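Side-chain contacts in S-adenosyl-L-methionine methyl transferase (Ruegeria pomeroyi DSS-3, PDB 3IHT), which binds S-adenosylmethionine and probably transfers its methyl group to an acceptor substrate: residues 25-30 / 55-60; 32-37 / 63-68. All coordinates share one frame; numbering follows the deposited sequence.

Contact 1 (25-30 / 55-60); sequences SQRACL and YHHLRQ
His57 NE2, hydrogen-bonded to the carboxylate of Glu31, also lies against the aliphatic stem of Arg27, with CG of Arg27 3.7 Å from NE2 of His57. The second ring nitrogen, ND1, bonds to the hydroxyl of Ser14 of the second subunit, and the ring also stacks on that of His61. With both nitrogens engaged, the imidazole is probably held against turning about its CB-CG bond.

Arg27 meets the ring obliquely and through carbon. Its CD stands 4.0 Å from CE1 of His57, whereas its NE remains 5.7 Å from the imidazole NE2. The guanidinium and imidazole planes are 52° apart, so no stacking of the two groups is involved. In Arg27, CG lies anti to the backbone N (chi1 172°), which sets the stem beside the ring; a bend at chi3 (70°) then turns the charged end to a salt bridge with Asp17 of the second subunit. The residue thus works at two levels, methylenes within the subunit and charge across the dimer interface.

The other half of the contact is apolar. Leu30 points toward helix 53-61, and its CD1 comes to 4.2 Å from CD2 of Leu58, methyl against methyl. This is an ordinary van der Waals separation between two buried side chains. The CA atoms of Arg27 and His57 are 7.9 Å apart, much like those of Leu30 and Leu58.

Leu30 also packs on the SAM-binding Thr54, and its side chain is about 7 Å from the bound cofactor. The arrangement is consistent with a Rossmann-like methyltransferase, in which the helix following the first strand and its glycine-rich SAM-binding loop, here with Gly50 and Gly52, is flanked by an N-terminal helix.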
loop_
_atom_site.group_PDB
_atom_site.type_symbol
_atom_site.label_atom_id
_atom_site.label_comp_id
_atom_site.label_asym_id
_atom_site.label_seq_id
_atom_site.Cartn_x
_atom_site.Cartn_y
_atom_site.Cartn_z
ATOM N N SER A 25 -1.266 10.572 2.614
ATOM C CA SER A 25 -2.339 11.567 2.622
ATOM C C SER A 25 -3.498 11.153 3.535
ATOM O O SER A 25 -4.049 11.981 4.258
ATOM C CB SER A 25 -2.821 11.858 1.203
ATOM O OG SER A 25 -1.764 12.322 0.386
ATOM N N GLN A 26 -3.849 9.860 3.542
ATOM C CA GLN A 26 -4.895 9.374 4.458
ATOM C C GLN A 26 -4.565 9.569 5.876
ATOM O O GLN A 26 -5.410 10.003 6.677
ATOM C CB GLN A 26 -5.147 7.865 4.266
ATOM C CG GLN A 26 -5.837 7.541 3.023
ATOM C CD GLN A 26 -5.863 6.032 2.733
ATOM O OE1 GLN A 26 -4.941 5.287 3.100
ATOM N NE2 GLN A 26 -6.927 5.584 2.099
ATOM N N ARG A 27 -3.320 9.243 6.234
ATOM C CA ARG A 27 -2.911 9.413 7.583
ATOM C C ARG A 27 -3.020 10.903 7.946
ATOM O O ARG A 27 -3.591 11.250 8.985
ATOM C CB ARG A 27 -1.517 8.880 7.808
ATOM C CG ARG A 27 -0.958 9.209 9.159
ATOM C CD ARG A 27 0.358 8.476 9.403
ATOM N NE ARG A 27 1.414 9.007 8.552
ATOM C CZ ARG A 27 2.644 8.517 8.487
ATOM N NH1 ARG A 27 2.981 7.470 9.210
ATOM N NH2 ARG A 27 3.533 9.068 7.683
ATOM N N ALA A 28 -2.456 11.778 7.105
ATOM C CA ALA A 28 -2.428 13.236 7.416
ATOM C C ALA A 28 -3.859 13.798 7.498
ATOM O O ALA A 28 -4.211 14.485 8.459
ATOM C CB ALA A 28 -1.572 14.004 6.338
ATOM N N CYS A 29 -4.678 13.449 6.515
ATOM C CA CYS A 29 -6.063 13.946 6.431
ATOM C C CYS A 29 -6.930 13.406 7.553
ATOM O O CYS A 29 -7.703 14.144 8.160
ATOM C CB CYS A 29 -6.665 13.649 5.066
ATOM S SG CYS A 29 -5.951 14.683 3.770
ATOM N N LEU A 30 -6.805 12.112 7.851
ATOM C CA LEU A 30 -7.601 11.545 8.949
ATOM C C LEU A 30 -7.229 12.081 10.315
ATOM O O LEU A 30 -8.108 12.391 11.111
ATOM C CB LEU A 30 -7.544 10.020 8.975
ATOM C CG LEU A 30 -8.304 9.397 7.804
ATOM C CD1 LEU A 30 -8.072 7.874 7.747
ATOM C CD2 LEU A 30 -9.809 9.699 7.842
ATOM N N TYR A 55 -8.746 1.521 9.073
ATOM C CA TYR A 55 -9.604 1.213 10.220
ATOM C C TYR A 55 -8.747 1.062 11.501
ATOM O O TYR A 55 -9.077 1.611 12.551
ATOM C CB TYR A 55 -10.442 -0.021 9.963
ATOM C CG TYR A 55 -11.238 -0.432 11.199
ATOM C CD1 TYR A 55 -12.201 0.411 11.772
ATOM C CD2 TYR A 55 -11.059 -1.686 11.737
ATOM C CE1 TYR A 55 -12.918 0.025 12.955
ATOM C CE2 TYR A 55 -11.753 -2.107 12.906
ATOM C CZ TYR A 55 -12.694 -1.247 13.495
ATOM O OH TYR A 55 -13.367 -1.685 14.633
ATOM N N HIS A 56 -7.657 0.340 11.401
ATOM C CA HIS A 56 -6.739 0.152 12.520
ATOM C C HIS A 56 -6.219 1.495 13.015
ATOM O O HIS A 56 -6.134 1.734 14.220
ATOM C CB HIS A 56 -5.575 -0.735 12.101
ATOM C CG HIS A 56 -4.721 -1.215 13.247
ATOM N ND1 HIS A 56 -3.588 -0.551 13.663
ATOM C CD2 HIS A 56 -4.847 -2.289 14.067
ATOM C CE1 HIS A 56 -3.041 -1.202 14.679
ATOM N NE2 HIS A 56 -3.793 -2.257 14.949
ATOM N N HIS A 57 -5.886 2.373 12.067
ATOM C CA HIS A 57 -5.411 3.722 12.387
ATOM C C HIS A 57 -6.486 4.527 13.122
ATOM O O HIS A 57 -6.197 5.177 14.138
ATOM C CB HIS A 57 -4.976 4.457 11.107
ATOM C CG HIS A 57 -4.057 5.602 11.372
ATOM N ND1 HIS A 57 -2.719 5.415 11.666
ATOM C CD2 HIS A 57 -4.285 6.937 11.443
ATOM C CE1 HIS A 57 -2.156 6.595 11.861
ATOM N NE2 HIS A 57 -3.085 7.533 11.751
ATOM N N LEU A 58 -7.721 4.470 12.630
ATOM C CA LEU A 58 -8.836 5.145 13.276
ATOM C C LEU A 58 -9.037 4.641 14.705
ATOM O O LEU A 58 -9.250 5.438 15.620
ATOM C CB LEU A 58 -10.141 4.974 12.488
ATOM C CG LEU A 58 -10.236 5.725 11.139
ATOM C CD1 LEU A 58 -11.512 5.280 10.379
ATOM C CD2 LEU A 58 -10.228 7.224 11.345
ATOM N N ARG A 59 -8.963 3.326 14.886
ATOM C CA ARG A 59 -9.138 2.743 16.218
ATOM C C ARG A 59 -8.095 3.291 17.196
ATOM O O ARG A 59 -8.391 3.472 18.371
ATOM C CB ARG A 59 -9.071 1.212 16.173
ATOM C CG ARG A 59 -10.207 0.530 15.429
ATOM C CD ARG A 59 -10.119 -0.988 15.587
ATOM N NE ARG A 59 -9.994 -1.405 16.992
ATOM C CZ ARG A 59 -10.993 -1.846 17.748
ATOM N NH1 ARG A 59 -12.206 -1.970 17.244
ATOM N NH2 ARG A 59 -10.766 -2.197 19.012
ATOM N N GLN A 60 -6.877 3.547 16.723
ATOM C CA GLN A 60 -5.802 4.077 17.558
ATOM C C GLN A 60 -5.992 5.574 17.888
ATOM O O GLN A 60 -5.629 6.034 18.981
ATOM C CB GLN A 60 -4.447 3.848 16.867
ATOM C CG GLN A 60 -3.222 4.218 17.694
ATOM C CD GLN A 60 -1.917 3.638 17.134
ATOM O OE1 GLN A 60 -1.851 2.468 16.757
ATOM N NE2 GLN A 60 -0.877 4.441 17.129
#

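Contact 2 (32-37 / 63-68); sequences HAIAQT and QGREIY
Arg65 grips the C-terminal end of helix 15-36 through both terminal nitrogens. NH1 donates to Thr37 OG1 at 2.8 Å with a fairly straight N-H...O angle of 154°. NH2 donates to Ile34 O at 3.1 Å, more bent at 138°, and has a second, weak bond of 3.4 Å to Thr37 OG1. Both main acceptors lie close to the guanidinium plane, while Thr37 O sits over one face, 3.2 Å above it and offset toward the rim. At the same end of the group, CG2 of Ile34 touches Arg65 NH2 at 3.7 Å.

One shell out, the acceptors are themselves fixed. Thr37 OG1, held between its backbone N and carbonyl carbon (chi1 57°), donates its proton to Ala33 O at 2.8 Å, and so meets Arg65 as an acceptor. Ile34 O takes Thr37 N from the opposite face of its carbonyl plane to Arg65 NH2, and so serves two donors. Beyond the two segments, Ser108 OG bonds to Arg65 NH1, Leu142 of strand 141-145 packs on Thr37, and Leu58 and His61 pack on Ile34.

A methionine in place of Arg65 would probably leave Ile34 O and Thr37 OG1 without their donor from the loop before strand 67-71, and Ser108 without its guanidinium partner.

Chemically, a positive group meets the carbonyl end of a helix, where it is likely to be favoured by the helix dipole, and its hydrogen bonds tie the turn after helix 15-36 to the approach to strand 67-71.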
loop_
_atom_site.group_PDB
_atom_site.type_symbol
_atom_site.label_atom_id
_atom_site.label_comp_id
_atom_site.label_asym_id
_atom_site.label_seq_id
_atom_site.Cartn_x
_atom_site.Cartn_y
_atom_site.Cartn_z
ATOM N N HIS A 32 -5.910 14.973 10.962
ATOM C CA HIS A 32 -6.412 16.340 10.935
ATOM C C HIS A 32 -7.935 16.354 11.151
ATOM O O HIS A 32 -8.436 17.102 11.986
ATOM C CB HIS A 32 -6.045 17.004 9.601
ATOM C CG HIS A 32 -6.578 18.393 9.435
ATOM N ND1 HIS A 32 -6.206 19.447 10.250
ATOM C CD2 HIS A 32 -7.458 18.904 8.538
ATOM C CE1 HIS A 32 -6.844 20.541 9.866
ATOM N NE2 HIS A 32 -7.585 20.245 8.812
ATOM N N ALA A 33 -8.642 15.506 10.403
ATOM C CA ALA A 33 -10.110 15.458 10.455
ATOM C C ALA A 33 -10.627 15.033 11.841
ATOM O O ALA A 33 -11.596 15.614 12.343
ATOM C CB ALA A 33 -10.690 14.579 9.352
ATOM N N ILE A 34 -9.947 14.067 12.482
ATOM C CA ILE A 34 -10.306 13.649 13.835
ATOM C C ILE A 34 -10.172 14.835 14.808
ATOM O O ILE A 34 -11.084 15.132 15.596
ATOM C CB ILE A 34 -9.449 12.421 14.333
ATOM C CG1 ILE A 34 -9.809 11.159 13.534
ATOM C CG2 ILE A 34 -9.615 12.224 15.885
ATOM C CD1 ILE A 34 -8.732 10.030 13.617
ATOM N N ALA A 35 -9.052 15.540 14.742
ATOM C CA ALA A 35 -8.831 16.703 15.604
ATOM C C ALA A 35 -9.882 17.792 15.397
ATOM O O ALA A 35 -10.412 18.383 16.368
ATOM C CB ALA A 35 -7.415 17.277 15.369
ATOM N N GLN A 36 -10.171 18.048 14.134
ATOM C CA GLN A 36 -11.118 19.082 13.723
ATOM C C GLN A 36 -12.559 18.743 14.078
ATOM O O GLN A 36 -13.406 19.640 14.061
ATOM C CB GLN A 36 -11.041 19.296 12.218
ATOM C CG GLN A 36 -9.789 20.014 11.778
ATOM C CD GLN A 36 -9.851 21.484 12.117
ATOM O OE1 GLN A 36 -10.817 22.170 11.744
ATOM N NE2 GLN A 36 -8.848 21.977 12.841
ATOM N N THR A 37 -12.829 17.485 14.403
ATOM C CA THR A 37 -14.175 17.038 14.795
ATOM C C THR A 37 -14.277 16.528 16.234
ATOM O O THR A 37 -15.278 15.898 16.600
ATOM C CB THR A 37 -14.716 15.960 13.820
ATOM O OG1 THR A 37 -13.826 14.849 13.762
ATOM C CG2 THR A 37 -14.904 16.574 12.392
ATOM N N GLN A 63 -10.949 8.902 19.861
ATOM C CA GLN A 63 -11.267 8.773 21.287
ATOM C C GLN A 63 -12.691 9.269 21.527
ATOM O O GLN A 63 -13.085 10.306 21.011
ATOM C CB GLN A 63 -10.286 9.601 22.125
ATOM C CG GLN A 63 -8.800 9.381 21.790
ATOM C CD GLN A 63 -8.385 7.947 21.950
ATOM O OE1 GLN A 63 -8.973 7.217 22.738
ATOM N NE2 GLN A 63 -7.390 7.522 21.184
ATOM N N GLY A 64 -13.488 8.504 22.264
ATOM C CA GLY A 64 -14.824 8.962 22.664
ATOM C C GLY A 64 -15.919 9.003 21.600
ATOM O O GLY A 64 -16.956 9.673 21.792
ATOM N N ARG A 65 -15.681 8.304 20.488
ATOM C CA ARG A 65 -16.654 8.120 19.408
ATOM C C ARG A 65 -16.581 6.678 18.935
ATOM O O ARG A 65 -15.518 6.054 18.982
ATOM C CB ARG A 65 -16.325 9.038 18.229
ATOM C CG ARG A 65 -16.669 10.477 18.473
ATOM C CD ARG A 65 -16.309 11.330 17.251
ATOM N NE ARG A 65 -14.942 11.849 17.328
ATOM C CZ ARG A 65 -14.373 12.555 16.368
ATOM N NH1 ARG A 65 -15.023 12.767 15.240
ATOM N NH2 ARG A 65 -13.139 13.041 16.531
ATOM N N GLU A 66 -17.717 6.168 18.483
ATOM C CA GLU A 66 -17.830 4.833 17.897
ATOM C C GLU A 66 -17.342 4.902 16.463
ATOM O O GLU A 66 -17.434 5.974 15.834
ATOM C CB GLU A 66 -19.298 4.341 17.907
ATOM C CG GLU A 66 -20.002 4.398 19.261
ATOM C CD GLU A 66 -21.269 3.526 19.343
ATOM O OE1 GLU A 66 -22.262 3.813 18.639
ATOM O OE2 GLU A 66 -21.277 2.568 20.152
ATOM N N ILE A 67 -16.849 3.784 15.943
ATOM C CA ILE A 67 -16.488 3.691 14.511
ATOM C C ILE A 67 -17.357 2.573 13.905
ATOM O O ILE A 67 -17.292 1.432 14.369
ATOM C CB ILE A 67 -15.015 3.382 14.242
ATOM C CG1 ILE A 67 -14.074 4.402 14.913
ATOM C CG2 ILE A 67 -14.769 3.286 12.673
ATOM C CD1 ILE A 67 -12.616 3.890 15.121
ATOM N N TYR A 68 -18.208 2.903 12.930
ATOM C CA TYR A 68 -18.951 1.903 12.157
ATOM C C TYR A 68 -18.278 1.689 10.805
ATOM O O TYR A 68 -17.854 2.662 10.122
ATOM C CB TYR A 68 -20.400 2.307 11.942
ATOM C CG TYR A 68 -21.226 2.278 13.174
ATOM C CD1 TYR A 68 -21.195 3.348 14.053
ATOM C CD2 TYR A 68 -21.993 1.159 13.512
ATOM C CE1 TYR A 68 -21.944 3.320 15.223
ATOM C CE2 TYR A 68 -22.711 1.117 14.699
ATOM C CZ TYR A 68 -22.678 2.214 15.531
ATOM O OH TYR A 68 -23.385 2.243 16.709
#

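Both contacts draw on helix 15-36, and their centres lie 10 Å apart. Along the chain the segments alternate: 25-30 and 32-37 come first, then 55-60 and 63-68, so helix 15-36 meets helix 53-61 first and the lead-in to strand 67-71 further along. The two are joined by apolar packing, with Leu58 CD2 3.9 Å from Ile34 CD1, and with Ile67 CD1 against the backbone of Leu58. Contact 1 borders the second subunit, whereas no other chain touches contact 2. Together they fix one helix against consecutive elements of the Rossmann-like core, whose strand 67-71 ends at the SAM-binding Glu71.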